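Local coordinates for protein Adenylate/guanylate cyclase/hydrolase, alpha/beta fold family (Ruegeria pomeroyi, PDB 3MR7) that probably acts as an adenylate cyclase, this chain being the class III nucleotide cyclase catalytic domain of a longer protein, at residues D42-Q47 with L71-E76; T66-L71 with Q143-E148. One frame throughout, in Å; residues are numbered along the deposited sequence.

Contact 1. Residues D42-Q47 with L71-E76; sequences DPAIAQ and LRCALE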
ATOM      1  N   ASP A  42      17.929   8.257  -8.273  1.00 56.55           N
ATOM      2  CA  ASP A  42      19.282   8.236  -7.729  1.00 60.90           C
ATOM      3  C   ASP A  42      20.006   9.573  -7.866  1.00 60.97           C
ATOM      4  O   ASP A  42      20.665  10.002  -6.940  1.00 59.84           O
ATOM      5  CB  ASP A  42      20.101   7.077  -8.296  1.00 57.08           C
ATOM      6  CG  ASP A  42      19.701   5.727  -7.701  1.00 68.24           C
ATOM      7  OD1 ASP A  42      18.792   5.702  -6.849  1.00 65.48           O
ATOM      8  OD2 ASP A  42      20.301   4.685  -8.074  1.00 77.81           O
ATOM      9  N   PRO A  43      19.890  10.235  -9.023  1.00 70.64           N
ATOM     10  CA  PRO A  43      20.427  11.595  -9.188  1.00 68.74           C
ATOM     11  C   PRO A  43      19.813  12.680  -8.285  1.00 66.89           C
ATOM     12  O   PRO A  43      20.564  13.415  -7.651  1.00 71.17           O
ATOM     13  CB  PRO A  43      20.135  11.881 -10.657  1.00 56.88           C
ATOM     14  CG  PRO A  43      20.351  10.560 -11.273  1.00 55.68           C
ATOM     15  CD  PRO A  43      19.625   9.626 -10.337  1.00 65.40           C
ATOM     16  N   ALA A  44      18.490  12.780  -8.227  1.00 54.09           N
ATOM     17  CA  ALA A  44      17.831  13.804  -7.425  1.00 54.63           C
ATOM     18  C   ALA A  44      18.239  13.687  -5.965  1.00 57.92           C
ATOM     19  O   ALA A  44      18.384  14.687  -5.261  1.00 68.64           O
ATOM     20  CB  ALA A  44      16.262  13.708  -7.569  1.00 35.35           C
ATOM     21  N   ILE A  45      18.399  12.452  -5.514  1.00 50.69           N
ATOM     22  CA  ILE A  45      18.753  12.176  -4.133  1.00 52.18           C
ATOM     23  C   ILE A  45      20.173  12.632  -3.825  1.00 61.08           C
ATOM     24  O   ILE A  45      20.412  13.287  -2.817  1.00 70.73           O
ATOM     25  CB  ILE A  45      18.661  10.681  -3.819  1.00 45.94           C
ATOM     26  CG1 ILE A  45      17.195  10.238  -3.673  1.00 48.03           C
ATOM     27  CG2 ILE A  45      19.441  10.379  -2.580  1.00 25.96           C
ATOM     28  CD1 ILE A  45      16.993   8.783  -3.273  1.00 40.48           C
ATOM     29  N   ALA A  46      21.116  12.279  -4.692  1.00 52.30           N
ATOM     30  CA  ALA A  46      22.482  12.797  -4.615  1.00 52.45           C
ATOM     31  C   ALA A  46      22.542  14.321  -4.725  1.00 60.80           C
ATOM     32  O   ALA A  46      23.090  14.980  -3.856  1.00 65.64           O
ATOM     33  CB  ALA A  46      23.324  12.181  -5.676  1.00 52.43           C
ATOM     34  N   GLN A  47      21.989  14.881  -5.791  1.00 63.21           N
ATOM     35  CA  GLN A  47      21.933  16.333  -5.917  1.00 70.77           C
ATOM     36  C   GLN A  47      21.478  17.008  -4.627  1.00 68.77           C
ATOM     37  O   GLN A  47      21.949  18.094  -4.296  1.00 68.38           O
ATOM     38  CB  GLN A  47      21.013  16.758  -7.067  1.00 78.68           C
ATOM     39  CG  GLN A  47      21.712  17.582  -8.154  1.00 94.07           C
ATOM     40  CD  GLN A  47      21.917  19.037  -7.759  1.00 99.06           C
ATOM     41  OE1 GLN A  47      20.988  19.694  -7.287  1.00103.37           O
ATOM     42  NE2 GLN A  47      23.135  19.546  -7.955  1.00 92.86           N
ATOM     43  N   LEU A  71      12.260  16.897   1.030  1.00 48.76           N
ATOM     44  CA  LEU A  71      11.010  17.252   0.377  1.00 50.82           C
ATOM     45  C   LEU A  71      11.195  17.737  -1.058  1.00 52.05           C
ATOM     46  O   LEU A  71      10.449  17.335  -1.938  1.00 57.15           O
ATOM     47  CB  LEU A  71      10.190  18.242   1.213  1.00 46.23           C
ATOM     48  CG  LEU A  71       8.791  18.533   0.656  1.00 49.80           C
ATOM     49  CD1 LEU A  71       8.075  17.239   0.287  1.00 42.85           C
ATOM     50  CD2 LEU A  71       7.958  19.338   1.649  1.00 51.10           C
ATOM     51  N   ARG A  72      12.182  18.583  -1.309  1.00 55.83           N
ATOM     52  CA  ARG A  72      12.397  19.045  -2.678  1.00 61.91           C
ATOM     53  C   ARG A  72      12.808  17.872  -3.541  1.00 55.29           C
ATOM     54  O   ARG A  72      12.500  17.801  -4.738  1.00 49.27           O
ATOM     55  CB  ARG A  72      13.484  20.102  -2.742  1.00 67.48           C
ATOM     56  CG  ARG A  72      13.102  21.396  -2.061  1.00 92.47           C
ATOM     57  CD  ARG A  72      14.353  22.224  -1.821  1.00108.81           C
ATOM     58  NE  ARG A  72      14.068  23.593  -1.413  1.00119.79           N
ATOM     59  CZ  ARG A  72      14.991  24.548  -1.365  1.00134.64           C
ATOM     60  NH1 ARG A  72      16.248  24.278  -1.704  1.00138.18           N
ATOM     61  NH2 ARG A  72      14.663  25.775  -0.986  1.00141.19           N
ATOM     62  N   CYS A  73      13.513  16.945  -2.927  1.00 46.97           N
ATOM     63  CA  CYS A  73      13.942  15.774  -3.657  1.00 54.53           C
ATOM     64  C   CYS A  73      12.721  14.969  -4.121  1.00 50.97           C
ATOM     65  O   CYS A  73      12.626  14.607  -5.295  1.00 49.42           O
ATOM     66  CB  CYS A  73      14.890  14.958  -2.790  1.00 53.87           C
ATOM     67  SG  CYS A  73      15.422  13.423  -3.467  1.00 59.41           S
ATOM     68  N   ALA A  74      11.780  14.717  -3.214  1.00 47.52           N
ATOM     69  CA  ALA A  74      10.536  13.995  -3.560  1.00 53.25           C
ATOM     70  C   ALA A  74       9.668  14.767  -4.554  1.00 51.63           C
ATOM     71  O   ALA A  74       9.033  14.196  -5.436  1.00 62.45           O
ATOM     72  CB  ALA A  74       9.708  13.664  -2.286  1.00 41.42           C
ATOM     73  N   LEU A  75       9.606  16.070  -4.383  1.00 41.84           N
ATOM     74  CA  LEU A  75       8.822  16.859  -5.287  1.00 47.71           C
ATOM     75  C   LEU A  75       9.461  16.814  -6.681  1.00 50.35           C
ATOM     76  O   LEU A  75       8.757  16.753  -7.677  1.00 48.50           O
ATOM     77  CB  LEU A  75       8.711  18.276  -4.748  1.00 42.68           C
ATOM     78  CG  LEU A  75       7.650  18.434  -3.667  1.00 46.73           C
ATOM     79  CD1 LEU A  75       7.786  19.789  -3.026  1.00 45.15           C
ATOM     80  CD2 LEU A  75       6.260  18.275  -4.260  1.00 55.15           C
ATOM     81  N   GLU A  76      10.796  16.825  -6.726  1.00 49.86           N
ATOM     82  CA  GLU A  76      11.568  16.792  -7.969  1.00 44.63           C
ATOM     83  C   GLU A  76      11.283  15.519  -8.728  1.00 53.48           C
ATOM     84  O   GLU A  76      10.977  15.535  -9.931  1.00 59.90           O
ATOM     85  CB  GLU A  76      13.062  16.856  -7.675  1.00 45.27           C
ATOM     86  CG  GLU A  76      13.924  17.103  -8.906  1.00 62.49           C
ATOM     87  CD  GLU A  76      15.447  16.976  -8.646  1.00117.33           C
ATOM     88  OE1 GLU A  76      15.897  17.187  -7.491  1.00120.87           O
ATOM     89  OE2 GLU A  76      16.196  16.672  -9.612  1.00108.44           O
TER
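A first torsion of 175° swings the sulfur of Cys73 away from its own amide nitrogen and over to Ile45, while the extended chain of Glu76 (chi1 -169°) lays its carboxylate against the methyl of Ala44. The sulfur lies 3.6 Å from Ile45 CA and 3.7 Å from Ile45 CG1: the CA-CB bond of Ile45 points away from helix 71-76, yet CG1, close to the root, still meets it. Ala44 CB points between the two reaching chains: 3.5 Å from Glu76 OE1, with Glu76 OE2 almost as near, and 4.2 Å from Cys73 SG. Small residues suit this interface, since Ala44 and Cys73 approach to 5.8 Å between their CA atoms. No hydrogen bond joins the segments; only the carboxylate end of Glu76 rests on Ala44, at the solvent side, while the apolar trio is buried. The helices run nearly antiparallel, at 156°, with axes 9.2 Å apart. In this alpha/beta cyclase catalytic domain both pack on one side of the sheet: Ile45 reaches Ala62 and Cys73 reaches Phe64, both on strand 59-64, while Ala74 packs on Ile98 and Ile100 of strand 96-107.

Contact 2. Residues T66-L71 with Q143-E148; sequences TAQAAL and QDRVSE
Gln68 and Arg145 meet through the amide end of one and the aliphatic stem of the other. Gln68 NE2 is 3.3 Å from Arg145 CB and 3.6 Å from Arg145 CD, with Gln68 CD 3.8 Å from Arg145 CG, so the amide crosses the stem at an angle, its NE2 near CB, CG and CD. The amide and guanidinium planes stand 59° apart and no hydrogen bond links the two segments. One turn further along the helix, the apolar pair takes over: Leu71 CD2 touches Val146 CG2 at 3.9 Å, branched methyl against branched methyl.

Behind these pairs, the arginine's shape matters. Its chain bends at chi2 (-58°) and chi3 (139°), which presents the methylenes to Gln68 and leads the charged end away. The glutamine chain, extended beyond CG, spans the gap from the helix. Replacing Gln68 by an alanine would probably leave the Arg145 methylenes without their cover and the arginine stem freer to turn. Thr66 is the N-cap: its OG1 accepts at 3.3 Å from Ala69 N, whose N-H has no carbonyl four residues back inside the helix. The small methyl of Ala67 packs on Ile141 and Thr142 of helix 136-142. Val146 also touches Leu75, and Glu148 OE2 accepts a hydrogen bond from Gln79 NE2, so in this cyclase catalytic domain the loop follows the helix for several turns.

The contact grades from a polar, exposed end at Arg145 to an apolar inner end at Leu71, and adhesion rests on van der Waals packing, with no polar bond to fix its direction.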
ATOM      1  N   THR A  66      18.626  17.956   5.902  1.00 51.12           N
ATOM      2  CA  THR A  66      17.541  18.887   6.163  1.00 55.75           C
ATOM      3  C   THR A  66      16.214  18.279   5.790  1.00 59.66           C
ATOM      4  O   THR A  66      16.158  17.436   4.915  1.00 66.83           O
ATOM      5  CB  THR A  66      17.728  20.240   5.441  1.00 61.09           C
ATOM      6  OG1 THR A  66      18.049  20.042   4.048  1.00 54.15           O
ATOM      7  CG2 THR A  66      18.836  20.998   6.117  1.00 71.93           C
ATOM      8  N   ALA A  67      15.149  18.703   6.460  1.00 60.21           N
ATOM      9  CA  ALA A  67      13.797  18.353   6.047  1.00 47.45           C
ATOM     10  C   ALA A  67      13.502  18.948   4.662  1.00 46.49           C
ATOM     11  O   ALA A  67      12.944  18.292   3.794  1.00 44.43           O
ATOM     12  CB  ALA A  67      12.797  18.834   7.068  1.00 43.57           C
ATOM     13  N   GLN A  68      13.920  20.179   4.428  1.00 49.30           N
ATOM     14  CA  GLN A  68      13.722  20.762   3.123  1.00 44.08           C
ATOM     15  C   GLN A  68      14.252  19.864   1.989  1.00 54.65           C
ATOM     16  O   GLN A  68      13.541  19.634   1.007  1.00 64.97           O
ATOM     17  CB  GLN A  68      14.342  22.138   3.075  1.00 55.82           C
ATOM     18  CG  GLN A  68      13.566  23.134   2.244  1.00 83.48           C
ATOM     19  CD  GLN A  68      14.259  24.505   2.164  1.00104.45           C
ATOM     20  OE1 GLN A  68      15.241  24.773   2.877  1.00111.92           O
ATOM     21  NE2 GLN A  68      13.741  25.376   1.298  1.00101.68           N
ATOM     22  N   ALA A  69      15.473  19.334   2.116  1.00 52.04           N
ATOM     23  CA  ALA A  69      16.102  18.592   1.007  1.00 46.59           C
ATOM     24  C   ALA A  69      15.393  17.275   0.698  1.00 54.02           C
ATOM     25  O   ALA A  69      15.273  16.888  -0.457  1.00 58.79           O
ATOM     26  CB  ALA A  69      17.571  18.348   1.274  1.00 37.76           C
ATOM     27  N   ALA A  70      14.932  16.582   1.729  1.00 47.44           N
ATOM     28  CA  ALA A  70      14.109  15.408   1.517  1.00 50.31           C
ATOM     29  C   ALA A  70      12.907  15.795   0.667  1.00 56.08           C
ATOM     30  O   ALA A  70      12.589  15.123  -0.325  1.00 57.90           O
ATOM     31  CB  ALA A  70      13.655  14.810   2.844  1.00 44.04           C
ATOM     32  N   LEU A  71      12.260  16.897   1.030  1.00 48.76           N
ATOM     33  CA  LEU A  71      11.010  17.252   0.377  1.00 50.82           C
ATOM     34  C   LEU A  71      11.195  17.737  -1.058  1.00 52.05           C
ATOM     35  O   LEU A  71      10.449  17.335  -1.938  1.00 57.15           O
ATOM     36  CB  LEU A  71      10.190  18.242   1.213  1.00 46.23           C
ATOM     37  CG  LEU A  71       8.791  18.533   0.656  1.00 49.80           C
ATOM     38  CD1 LEU A  71       8.075  17.239   0.287  1.00 42.85           C
ATOM     39  CD2 LEU A  71       7.958  19.338   1.649  1.00 51.10           C
ATOM     40  N   GLN A 143       6.345  23.644   5.326  1.00 56.18           N
ATOM     41  CA  GLN A 143       5.204  24.396   4.775  1.00 56.08           C
ATOM     42  C   GLN A 143       5.574  25.700   4.063  1.00 56.76           C
ATOM     43  O   GLN A 143       5.052  26.009   2.998  1.00 58.84           O
ATOM     44  CB  GLN A 143       4.235  24.741   5.907  1.00 52.84           C
ATOM     45  CG  GLN A 143       4.910  25.610   7.015  1.00 75.65           C
ATOM     46  CD  GLN A 143       4.047  25.809   8.266  1.00 76.78           C
ATOM     47  OE1 GLN A 143       2.810  25.898   8.191  1.00 75.23           O
ATOM     48  NE2 GLN A 143       4.705  25.877   9.424  1.00 68.83           N
ATOM     49  N   ASP A 144       6.445  26.489   4.668  1.00 53.08           N
ATOM     50  CA  ASP A 144       6.736  27.795   4.103  1.00 63.45           C
ATOM     51  C   ASP A 144       7.922  27.814   3.160  1.00 58.74           C
ATOM     52  O   ASP A 144       8.181  28.814   2.514  1.00 65.33           O
ATOM     53  CB  ASP A 144       6.922  28.820   5.215  1.00 72.10           C
ATOM     54  CG  ASP A 144       5.647  29.075   5.962  1.00 70.80           C
ATOM     55  OD1 ASP A 144       4.596  29.219   5.291  1.00 71.36           O
ATOM     56  OD2 ASP A 144       5.694  29.113   7.207  1.00 64.27           O
ATOM     57  N   ARG A 145       8.629  26.701   3.078  1.00 55.80           N
ATOM     58  CA  ARG A 145       9.781  26.598   2.214  1.00 72.32           C
ATOM     59  C   ARG A 145       9.401  26.114   0.822  1.00 69.73           C
ATOM     60  O   ARG A 145      10.154  26.286  -0.130  1.00 66.96           O
ATOM     61  CB  ARG A 145      10.814  25.664   2.833  1.00 82.56           C
ATOM     62  CG  ARG A 145      11.509  26.245   4.048  1.00 82.81           C
ATOM     63  CD  ARG A 145      12.197  27.545   3.736  1.00 78.36           C
ATOM     64  NE  ARG A 145      11.977  28.471   4.836  1.00 92.98           N
ATOM     65  CZ  ARG A 145      11.523  29.709   4.677  1.00106.92           C
ATOM     66  NH1 ARG A 145      11.263  30.174   3.461  1.00109.84           N
ATOM     67  NH2 ARG A 145      11.340  30.488   5.733  1.00110.46           N
ATOM     68  N   VAL A 146       8.222  25.523   0.709  1.00 65.32           N
ATOM     69  CA  VAL A 146       7.791  24.930  -0.539  1.00 62.15           C
ATOM     70  C   VAL A 146       6.474  25.574  -0.954  1.00 64.37           C
ATOM     71  O   VAL A 146       5.546  25.635  -0.156  1.00 69.81           O
ATOM     72  CB  VAL A 146       7.591  23.413  -0.347  1.00 59.31           C
ATOM     73  CG1 VAL A 146       6.950  22.805  -1.559  1.00 67.32           C
ATOM     74  CG2 VAL A 146       8.914  22.728  -0.046  1.00 59.28           C
ATOM     75  N   SER A 147       6.381  26.045  -2.195  1.00 61.99           N
ATOM     76  CA  SER A 147       5.128  26.637  -2.693  1.00 62.86           C
ATOM     77  C   SER A 147       4.009  25.615  -2.856  1.00 67.04           C
ATOM     78  O   SER A 147       2.827  25.948  -2.715  1.00 78.06           O
ATOM     79  CB  SER A 147       5.356  27.333  -4.027  1.00 52.78           C
ATOM     80  OG  SER A 147       6.358  26.633  -4.736  1.00 64.16           O
ATOM     81  N   GLU A 148       4.384  24.381  -3.173  1.00 56.53           N
ATOM     82  CA  GLU A 148       3.427  23.297  -3.342  1.00 52.37           C
ATOM     83  C   GLU A 148       2.577  23.096  -2.088  1.00 64.32           C
ATOM     84  O   GLU A 148       3.093  23.082  -0.966  1.00 70.02           O
ATOM     85  CB  GLU A 148       4.140  22.005  -3.708  1.00 39.68           C
ATOM     86  CG  GLU A 148       4.643  21.945  -5.127  1.00 52.58           C
ATOM     87  CD  GLU A 148       6.053  22.430  -5.278  1.00 69.31           C
ATOM     88  OE1 GLU A 148       6.452  23.341  -4.523  1.00 77.29           O
ATOM     89  OE2 GLU A 148       6.764  21.899  -6.158  1.00 73.60           O
TER

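Overall arrangement
From the N terminus, helix 27-47 ends in segment 42-47, and the chain then runs through the antiparallel strands 51-56 and 59-64 before helix 67-84 returns to it; contact 1 closes this short loop. Contact 2 closes a much longer one, from the start of helix 67-84 through strand 96-107, helix 115-126 and helix 136-142 to the loop 143-148. Because segment 66-71 falls between the two halves of contact 1, the loops cross. Helix 67-84 serves both contacts, whose centres lie about 12 Å apart; their ranges overlap at Leu71, which of the two packs only in contact 2. Leu75 links the two ranges, and helix 67-84 lies between helix 27-47 and the loop 143-148.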